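Local structure of fiber protein 2 (Human adenovirus type 41, 2BZV) at residues T33-L38 against G60-M65; K73-F76 against N81-N84; V138-E141 against G145-F148; F150-S153 against P159-P162. The protein probably forms trimeric spikes at the capsid vertices and attaches the virion to the host receptor CXCAR, the part described here being its C-terminal knob domain. All coordinates share one frame; numbering follows the deposited sequence.

Overall arrangement
All four contacts lie within one knob domain and fall into two pairs. Interactions 2 and 3 are neighbours, their centres about 9 Å apart, joined where strands 69-76 and 146-153 run side by side: K73 NZ lies 2.7 Å from E141 O and F76 N 2.8 Å from Y146 O. Interactions 1 and 4 form the other pair, about 11 Å between centres, linked by L62 O and F160 N at 2.7 Å. Strand 146-153 connects the pairs, supplying residues to interactions 3 and 4, whose centres are about 19 Å apart. Interactions 1 and 3 lie on opposite sides of the chain's centre, their own centres about 24 Å apart. No other subunit touches any of the eight segments.

Interaction 1: T33-L38 against G60-M65; sequences TQDANL and GALREM
D35 and L62 meet across two backbones that stay well apart, the nearest CA atoms being those of D35 and G60 at 6.9 Å, so one leucine side chain bridges the distance. It is a loop-to-strand contact of the knob's beta sandwich, in which the 3-10 turn after strand 48-57 lays a leucine on the residues leading into strand 36-45. Within the turn R63 N bonds to G60 O at 2.9 Å and E64 N to A61 O at 3.0 Å, both i to i+3 spacings. With CG beside its backbone N and anti to the carbonyl carbon (chi1 -68°) and an extended second torsion, L62 reaches out and makes the contact through CD1. This methyl stands almost on the normal of the D35 carboxylate, 3.4 Å from D35 CG, and is nearly equidistant from both oxygens, so it covers a face of the flat group. D35 O also lies 3.4 Å from L62 CD1, and A36 CB adds an apolar touch on the same methyl at 3.9 Å. The carboxylate is held in place from elsewhere: OD1 accepts a hydrogen bond from I30 N, and OD2 accepts from both Y31 N and E32 N. The contact lies where strand 36-45 begins, with D35 joined by a backbone bond to L58 beyond strand 48-57, while L62 also packs on Y31 and on L70 of strand 69-76.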
# COMPACT_ATOMS: atom_id res chain seq x y z
N THR A 33 -17.65 -8.41 -27.11
CA THR A 33 -17.60 -9.52 -26.18
C THR A 33 -16.19 -10.05 -25.99
O THR A 33 -15.52 -10.38 -26.96
CB THR A 33 -18.48 -10.68 -26.70
OG1 THR A 33 -19.80 -10.19 -26.98
CG2 THR A 33 -18.55 -11.79 -25.66
N GLN A 34 -15.74 -10.14 -24.73
CA GLN A 34 -14.48 -10.78 -24.38
C GLN A 34 -13.30 -10.21 -25.17
O GLN A 34 -12.49 -10.93 -25.72
CB GLN A 34 -14.60 -12.30 -24.54
CG GLN A 34 -15.54 -12.86 -23.47
CD GLN A 34 -15.58 -14.37 -23.47
OE1 GLN A 34 -15.30 -15.01 -24.48
NE2 GLN A 34 -15.91 -14.96 -22.33
N ASP A 35 -13.20 -8.88 -25.16
CA ASP A 35 -12.13 -8.19 -25.86
C ASP A 35 -10.98 -7.80 -24.94
O ASP A 35 -10.00 -7.22 -25.41
CB ASP A 35 -12.66 -6.97 -26.62
CG ASP A 35 -13.33 -5.93 -25.74
OD1 ASP A 35 -13.43 -6.12 -24.51
OD2 ASP A 35 -13.78 -4.89 -26.30
N ALA A 36 -11.09 -8.12 -23.64
CA ALA A 36 -10.07 -7.71 -22.69
C ALA A 36 -9.89 -8.73 -21.58
O ALA A 36 -10.77 -9.58 -21.34
CB ALA A 36 -10.45 -6.36 -22.07
N ASN A 37 -8.75 -8.64 -20.91
CA ASN A 37 -8.49 -9.40 -19.70
C ASN A 37 -8.40 -8.44 -18.53
O ASN A 37 -7.59 -7.50 -18.57
CB ASN A 37 -7.20 -10.21 -19.82
CG ASN A 37 -7.02 -11.14 -18.64
OD1 ASN A 37 -6.69 -10.69 -17.54
ND2 ASN A 37 -7.26 -12.43 -18.86
N LEU A 38 -9.23 -8.65 -17.52
CA LEU A 38 -9.19 -7.86 -16.30
C LEU A 38 -8.66 -8.71 -15.16
O LEU A 38 -9.23 -9.76 -14.84
CB LEU A 38 -10.58 -7.35 -15.93
CG LEU A 38 -10.63 -6.56 -14.61
CD1 LEU A 38 -9.86 -5.25 -14.72
CD2 LEU A 38 -12.06 -6.29 -14.21
N GLY A 60 -10.01 -6.00 -31.33
CA GLY A 60 -10.79 -4.85 -31.79
C GLY A 60 -10.13 -3.51 -31.53
O GLY A 60 -8.91 -3.40 -31.61
N ALA A 61 -10.93 -2.49 -31.22
CA ALA A 61 -10.42 -1.13 -31.01
C ALA A 61 -9.47 -1.05 -29.83
O ALA A 61 -8.66 -0.12 -29.74
CB ALA A 61 -11.56 -0.13 -30.83
N LEU A 62 -9.57 -2.00 -28.90
CA LEU A 62 -8.61 -2.03 -27.79
C LEU A 62 -7.17 -2.29 -28.25
O LEU A 62 -6.23 -2.12 -27.47
CB LEU A 62 -9.01 -3.07 -26.75
CG LEU A 62 -10.28 -2.76 -25.96
CD1 LEU A 62 -10.62 -3.94 -25.06
CD2 LEU A 62 -10.14 -1.49 -25.15
N ARG A 63 -6.98 -2.72 -29.50
CA ARG A 63 -5.62 -2.87 -30.01
C ARG A 63 -5.15 -1.63 -30.78
O ARG A 63 -3.98 -1.51 -31.12
CB ARG A 63 -5.52 -4.11 -30.90
CG ARG A 63 -5.81 -5.42 -30.19
CD ARG A 63 -4.93 -5.67 -28.97
NE ARG A 63 -3.50 -5.59 -29.28
CZ ARG A 63 -2.54 -5.62 -28.36
NH1 ARG A 63 -2.84 -5.73 -27.07
NH2 ARG A 63 -1.27 -5.54 -28.75
N GLU A 64 -6.06 -0.70 -31.04
CA GLU A 64 -5.74 0.53 -31.76
C GLU A 64 -6.77 1.59 -31.37
O GLU A 64 -7.78 1.81 -32.05
CB GLU A 64 -5.72 0.30 -33.28
CG GLU A 64 -5.26 1.52 -34.07
CD GLU A 64 -5.02 1.24 -35.54
OE1 GLU A 64 -5.39 0.15 -36.04
OE2 GLU A 64 -4.45 2.11 -36.22
N MET A 65 -6.51 2.23 -30.22
CA MET A 65 -7.54 3.06 -29.60
C MET A 65 -7.92 4.28 -30.43
O MET A 65 -7.09 4.88 -31.10
CB MET A 65 -7.09 3.50 -28.21
CG MET A 65 -7.15 2.38 -27.18
SD MET A 65 -8.84 1.93 -26.72
CE MET A 65 -9.22 3.26 -25.58

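Interaction 2: K73-F76 against N81-N84; sequences KLPF and NLLN
Two first torsions bring F76 and L82 together: the phenylalanine has CG beside its backbone N (chi1 -59°), whereas the leucine has CG anti to its N (chi1 -176°). The result is a CH-pi contact in which L82 CD1 lies over a face of the F76 ring, 4.1 Å from the centroid. The methyl is displaced toward the rim, approaching F76 CE1 to 3.7 Å, and it also touches L74 CB at 4.2 Å. L83 leaves the backbone in the other direction. Its CB rests against the proline ring, 4.1 Å from P75 CG, and its CD1 reaches the main chain at F76 C, 3.7 Å away.

Between these two leucines the backbones are bridged once, F76 pairing with L82. The bond is L83 N to P75 O at 2.9 Å; its hydrogen points almost straight at the oxygen (177°), although the nitrogen is tilted out of the carbonyl plane. A CA-H...O contact from F76 CA to N81 O, 3.1 Å, supplements it. N81 turns its side chain away from the strand, and its OD1 accepts from N103 N instead. On its other edge strand 69-76 is bonded to strand 146-153, as in L74 with F148 and F76 with Y146. Chemically, then, the returning loop is attached to the sheet edge by one nearly linear polar bond flanked by apolar contacts: L82 continues the buried side formed by L74 and F76, while L83 lies over the proline at the exposed margin.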
# COMPACT_ATOMS: atom_id res chain seq x y z
N LYS A 73 -16.85 0.02 -14.76
CA LYS A 73 -17.65 0.07 -13.54
C LYS A 73 -17.99 -1.34 -13.08
O LYS A 73 -18.51 -2.15 -13.86
CB LYS A 73 -18.93 0.88 -13.78
CG LYS A 73 -19.70 1.09 -12.50
CD LYS A 73 -20.80 2.10 -12.76
CE LYS A 73 -21.52 2.36 -11.45
NZ LYS A 73 -22.66 3.31 -11.68
N LEU A 74 -17.72 -1.62 -11.81
CA LEU A 74 -18.10 -2.88 -11.19
C LEU A 74 -19.16 -2.56 -10.13
O LEU A 74 -18.85 -1.98 -9.09
CB LEU A 74 -16.91 -3.58 -10.53
CG LEU A 74 -15.74 -3.89 -11.48
CD1 LEU A 74 -14.65 -4.61 -10.71
CD2 LEU A 74 -16.17 -4.73 -12.68
N PRO A 75 -20.42 -2.90 -10.41
CA PRO A 75 -21.52 -2.64 -9.48
C PRO A 75 -21.82 -3.84 -8.60
O PRO A 75 -21.70 -4.99 -9.06
CB PRO A 75 -22.70 -2.38 -10.44
CG PRO A 75 -22.43 -3.32 -11.59
CD PRO A 75 -20.93 -3.48 -11.68
N PHE A 76 -22.24 -3.58 -7.37
CA PHE A 76 -22.57 -4.64 -6.41
C PHE A 76 -23.91 -4.32 -5.75
O PHE A 76 -24.28 -3.16 -5.60
CB PHE A 76 -21.51 -4.74 -5.30
CG PHE A 76 -20.12 -5.03 -5.83
CD1 PHE A 76 -19.63 -6.33 -5.87
CD2 PHE A 76 -19.32 -4.01 -6.29
CE1 PHE A 76 -18.35 -6.58 -6.38
CE2 PHE A 76 -18.05 -4.25 -6.79
CZ PHE A 76 -17.57 -5.53 -6.83
N ASN A 81 -22.67 -8.64 -3.64
CA ASN A 81 -22.62 -9.51 -4.82
C ASN A 81 -22.41 -8.69 -6.08
O ASN A 81 -23.10 -7.69 -6.29
CB ASN A 81 -23.94 -10.27 -4.97
CG ASN A 81 -24.18 -11.20 -3.83
OD1 ASN A 81 -23.47 -12.19 -3.66
ND2 ASN A 81 -25.16 -10.86 -3.00
N LEU A 82 -21.51 -9.14 -6.94
CA LEU A 82 -21.28 -8.49 -8.22
C LEU A 82 -22.52 -8.62 -9.11
O LEU A 82 -23.05 -9.70 -9.30
CB LEU A 82 -20.08 -9.13 -8.91
CG LEU A 82 -19.65 -8.49 -10.24
CD1 LEU A 82 -19.00 -7.13 -10.02
CD2 LEU A 82 -18.72 -9.42 -10.99
N LEU A 83 -22.95 -7.49 -9.66
CA LEU A 83 -24.09 -7.46 -10.57
C LEU A 83 -23.59 -7.47 -12.00
O LEU A 83 -22.41 -7.25 -12.27
CB LEU A 83 -24.95 -6.24 -10.29
CG LEU A 83 -25.55 -6.19 -8.88
CD1 LEU A 83 -26.20 -4.84 -8.64
CD2 LEU A 83 -26.53 -7.35 -8.69
N ASN A 84 -24.50 -7.74 -12.94
CA ASN A 84 -24.12 -7.84 -14.33
C ASN A 84 -23.35 -6.62 -14.81
O ASN A 84 -23.79 -5.48 -14.60
CB ASN A 84 -25.38 -8.04 -15.18
CG ASN A 84 -25.05 -8.29 -16.62
OD1 ASN A 84 -24.49 -9.34 -16.96
ND2 ASN A 84 -25.38 -7.34 -17.48

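Interaction 3: V138-E141 against G145-F148; sequences VYNE and GYAF
The closing end of the beta hairpin made by strands 135-139 and 146-153 brings Y139 opposite F148 as an antiparallel non-hydrogen-bonded pair, their CA atoms 5.0 Å apart. The two rings meet edge to edge, Y139 CE1 lying 3.8 Å from F148 CD1, each near the plane of the other ring. Next along the hairpin, N140 N gives a 2.8 Å bond to A147 O that is almost straight (177°). The second bond goes to a side chain: A147 N donates to N140 OD1 at 3.0 Å, approaching in the carbonyl plane. N140 has a positive phi (60°), so the chain leaves the strand here, and its amide supplies an acceptor for the facing N-H. That oxygen also lies 3.4 Å from Y146 CB, with the amide and tyrosine side chains pointing the same way. ND2 is held by Y114 O and P109 O, which fixes the amide from its other end. Strand 146-153 is the middle one of its three-stranded sheet: beyond it lies strand 69-76, while Y169 of strand 165-170 in the other sheet meets the Y139 and F148 rings.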
# COMPACT_ATOMS: atom_id res chain seq x y z
N VAL A 138 -13.17 5.74 -8.31
CA VAL A 138 -14.22 6.40 -7.53
C VAL A 138 -15.10 5.34 -6.94
O VAL A 138 -15.42 4.32 -7.59
CB VAL A 138 -15.06 7.28 -8.69
CG1 VAL A 138 -16.38 7.79 -8.10
CG2 VAL A 138 -14.14 8.44 -9.24
N TYR A 139 -15.48 5.55 -5.70
CA TYR A 139 -16.25 4.58 -4.93
C TYR A 139 -17.72 4.96 -4.83
O TYR A 139 -18.06 6.11 -4.58
CB TYR A 139 -15.65 4.46 -3.52
CG TYR A 139 -14.18 4.08 -3.56
CD1 TYR A 139 -13.78 2.79 -3.91
CD2 TYR A 139 -13.18 5.02 -3.31
CE1 TYR A 139 -12.43 2.45 -3.97
CE2 TYR A 139 -11.83 4.69 -3.37
CZ TYR A 139 -11.47 3.40 -3.71
OH TYR A 139 -10.14 3.03 -3.78
N ASN A 140 -18.56 3.95 -5.01
CA ASN A 140 -19.99 4.05 -4.76
C ASN A 140 -20.72 5.11 -5.58
O ASN A 140 -21.66 5.73 -5.09
CB ASN A 140 -20.24 4.22 -3.25
CG ASN A 140 -19.78 3.00 -2.47
OD1 ASN A 140 -19.66 1.90 -3.01
ND2 ASN A 140 -19.55 3.18 -1.18
N GLU A 141 -20.29 5.29 -6.83
CA GLU A 141 -21.03 6.14 -7.75
C GLU A 141 -22.17 5.31 -8.33
O GLU A 141 -22.08 4.81 -9.46
CB GLU A 141 -20.11 6.67 -8.83
CG GLU A 141 -20.74 7.78 -9.67
CD GLU A 141 -19.76 8.32 -10.68
OE1 GLU A 141 -18.91 9.14 -10.30
OE2 GLU A 141 -19.86 7.92 -11.86
N GLY A 145 -26.59 -0.03 -3.32
CA GLY A 145 -25.46 -0.96 -3.22
C GLY A 145 -24.13 -0.23 -3.25
O GLY A 145 -23.97 0.83 -2.63
N TYR A 146 -23.17 -0.81 -3.98
CA TYR A 146 -21.79 -0.34 -3.94
C TYR A 146 -21.21 -0.38 -5.34
O TYR A 146 -21.75 -1.07 -6.22
CB TYR A 146 -20.96 -1.28 -3.05
CG TYR A 146 -21.50 -1.34 -1.63
CD1 TYR A 146 -21.12 -0.40 -0.67
CD2 TYR A 146 -22.42 -2.32 -1.25
CE1 TYR A 146 -21.62 -0.45 0.62
CE2 TYR A 146 -22.94 -2.36 0.04
CZ TYR A 146 -22.54 -1.42 0.96
OH TYR A 146 -23.05 -1.45 2.24
N ALA A 147 -20.10 0.31 -5.55
CA ALA A 147 -19.45 0.22 -6.84
C ALA A 147 -18.01 0.66 -6.78
O ALA A 147 -17.60 1.44 -5.91
CB ALA A 147 -20.19 1.09 -7.88
N PHE A 148 -17.25 0.17 -7.75
CA PHE A 148 -15.97 0.77 -8.13
C PHE A 148 -16.12 1.30 -9.55
O PHE A 148 -16.64 0.59 -10.41
CB PHE A 148 -14.84 -0.26 -8.21
CG PHE A 148 -14.56 -1.02 -6.95
CD1 PHE A 148 -13.87 -0.42 -5.91
CD2 PHE A 148 -14.92 -2.34 -6.83
CE1 PHE A 148 -13.59 -1.11 -4.75
CE2 PHE A 148 -14.64 -3.04 -5.67
CZ PHE A 148 -13.99 -2.42 -4.63

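Interaction 4: F150-S153 against P159-P162; sequences FKWS and PFHP
P162 and F160 pack together against one face of the W152 indole, and this is the tight part of the contact. P162 CG lies over the five-membered ring, 3.8 Å from its centroid, and comes within 3.5 Å of W152 CD1, a CH-pi arrangement in which the proline ring stands across the indole. F160 meets it differently. With its CG anti to the backbone N (chi1 -177°), the phenyl ring extends toward the strand and turns an edge to the indole face, the planes at 80° and the centroids of the F160 ring and the W152 five-membered ring 5.8 Å apart. This is an offset edge-to-face pair, and the leading atom, F160 CZ, also touches W152 CB at 3.8 Å. The loop residues pack on each other as well: P162 CD sits 3.7 Å above the F160 ring plane, over its centre, so proline and phenyl form one compact apolar unit.

Toward S153 the contact loosens. Its carbonyl oxygen only brushes the phenyl edge, S153 O to F160 CE1 being 3.8 Å. S153 is partly exposed, its CB directed away from the loop, and OG is bonded to T134 N. Solvent lies beyond: K151 is exposed, its CB directed away from the loop, and P159 and H161 are exposed too. The buried aromatic cluster continues into the interior between the two sheets, where W152 meets F135 of strand 135-139, L72 of strand 69-76 and I55 of strand 48-57, and where F160 packs on I55, L70 and M65.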
# COMPACT_ATOMS: atom_id res chain seq x y z
N PHE A 150 -13.47 2.63 -12.30
CA PHE A 150 -12.07 2.82 -12.67
C PHE A 150 -12.00 3.63 -13.95
O PHE A 150 -12.83 3.44 -14.84
CB PHE A 150 -11.42 1.46 -12.91
CG PHE A 150 -11.44 0.57 -11.70
CD1 PHE A 150 -10.61 0.82 -10.61
CD2 PHE A 150 -12.30 -0.53 -11.66
CE1 PHE A 150 -10.64 -0.01 -9.49
CE2 PHE A 150 -12.33 -1.34 -10.55
CZ PHE A 150 -11.50 -1.09 -9.46
N LYS A 151 -11.01 4.50 -14.06
CA LYS A 151 -10.80 5.24 -15.30
C LYS A 151 -9.30 5.29 -15.60
O LYS A 151 -8.50 5.59 -14.71
CB LYS A 151 -11.35 6.67 -15.20
CG LYS A 151 -11.18 7.47 -16.50
CD LYS A 151 -11.61 8.92 -16.30
CE LYS A 151 -11.19 9.82 -17.45
NZ LYS A 151 -11.59 11.24 -17.21
N TRP A 152 -8.98 5.02 -16.86
CA TRP A 152 -7.60 5.13 -17.35
C TRP A 152 -7.56 6.06 -18.54
O TRP A 152 -8.47 6.07 -19.37
CB TRP A 152 -7.10 3.79 -17.84
CG TRP A 152 -7.04 2.69 -16.84
CD1 TRP A 152 -5.96 2.32 -16.10
CD2 TRP A 152 -8.08 1.77 -16.50
NE1 TRP A 152 -6.25 1.25 -15.30
CE2 TRP A 152 -7.56 0.88 -15.53
CE3 TRP A 152 -9.41 1.61 -16.91
CZ2 TRP A 152 -8.32 -0.15 -14.97
CZ3 TRP A 152 -10.16 0.59 -16.35
CH2 TRP A 152 -9.61 -0.28 -15.38
N SER A 153 -6.45 6.80 -18.67
CA SER A 153 -6.19 7.43 -19.96
C SER A 153 -5.74 6.37 -20.96
O SER A 153 -5.35 5.25 -20.60
CB SER A 153 -5.16 8.55 -19.84
OG SER A 153 -3.96 8.05 -19.29
N PRO A 159 -2.42 0.12 -28.68
CA PRO A 159 -3.20 -0.80 -27.88
C PRO A 159 -3.44 -0.27 -26.46
O PRO A 159 -2.61 0.45 -25.91
CB PRO A 159 -2.32 -2.06 -27.80
CG PRO A 159 -1.23 -1.86 -28.77
CD PRO A 159 -1.11 -0.41 -29.09
N PHE A 160 -4.58 -0.64 -25.90
CA PHE A 160 -4.92 -0.29 -24.53
C PHE A 160 -4.32 -1.32 -23.58
O PHE A 160 -4.74 -2.48 -23.55
CB PHE A 160 -6.44 -0.24 -24.37
CG PHE A 160 -6.86 0.19 -22.99
CD1 PHE A 160 -6.63 1.48 -22.56
CD2 PHE A 160 -7.47 -0.71 -22.11
CE1 PHE A 160 -7.01 1.89 -21.29
CE2 PHE A 160 -7.86 -0.31 -20.84
CZ PHE A 160 -7.62 0.99 -20.43
N HIS A 161 -3.33 -0.90 -22.81
CA HIS A 161 -2.72 -1.75 -21.85
C HIS A 161 -1.95 -0.92 -20.82
O HIS A 161 -0.72 -0.82 -20.82
CB HIS A 161 -1.90 -2.83 -22.54
CG HIS A 161 -1.19 -3.91 -21.77
ND1 HIS A 161 -1.72 -4.37 -20.58
CD2 HIS A 161 -0.15 -4.73 -22.04
CE1 HIS A 161 -1.01 -5.40 -20.14
NE2 HIS A 161 -0.05 -5.64 -21.02
N PRO A 162 -2.70 -0.26 -19.95
CA PRO A 162 -2.11 0.65 -18.98
C PRO A 162 -1.28 -0.08 -17.95
O PRO A 162 -1.48 -1.28 -17.73
CB PRO A 162 -3.32 1.30 -18.29
CG PRO A 162 -4.50 0.57 -18.73
CD PRO A 162 -4.17 -0.35 -19.83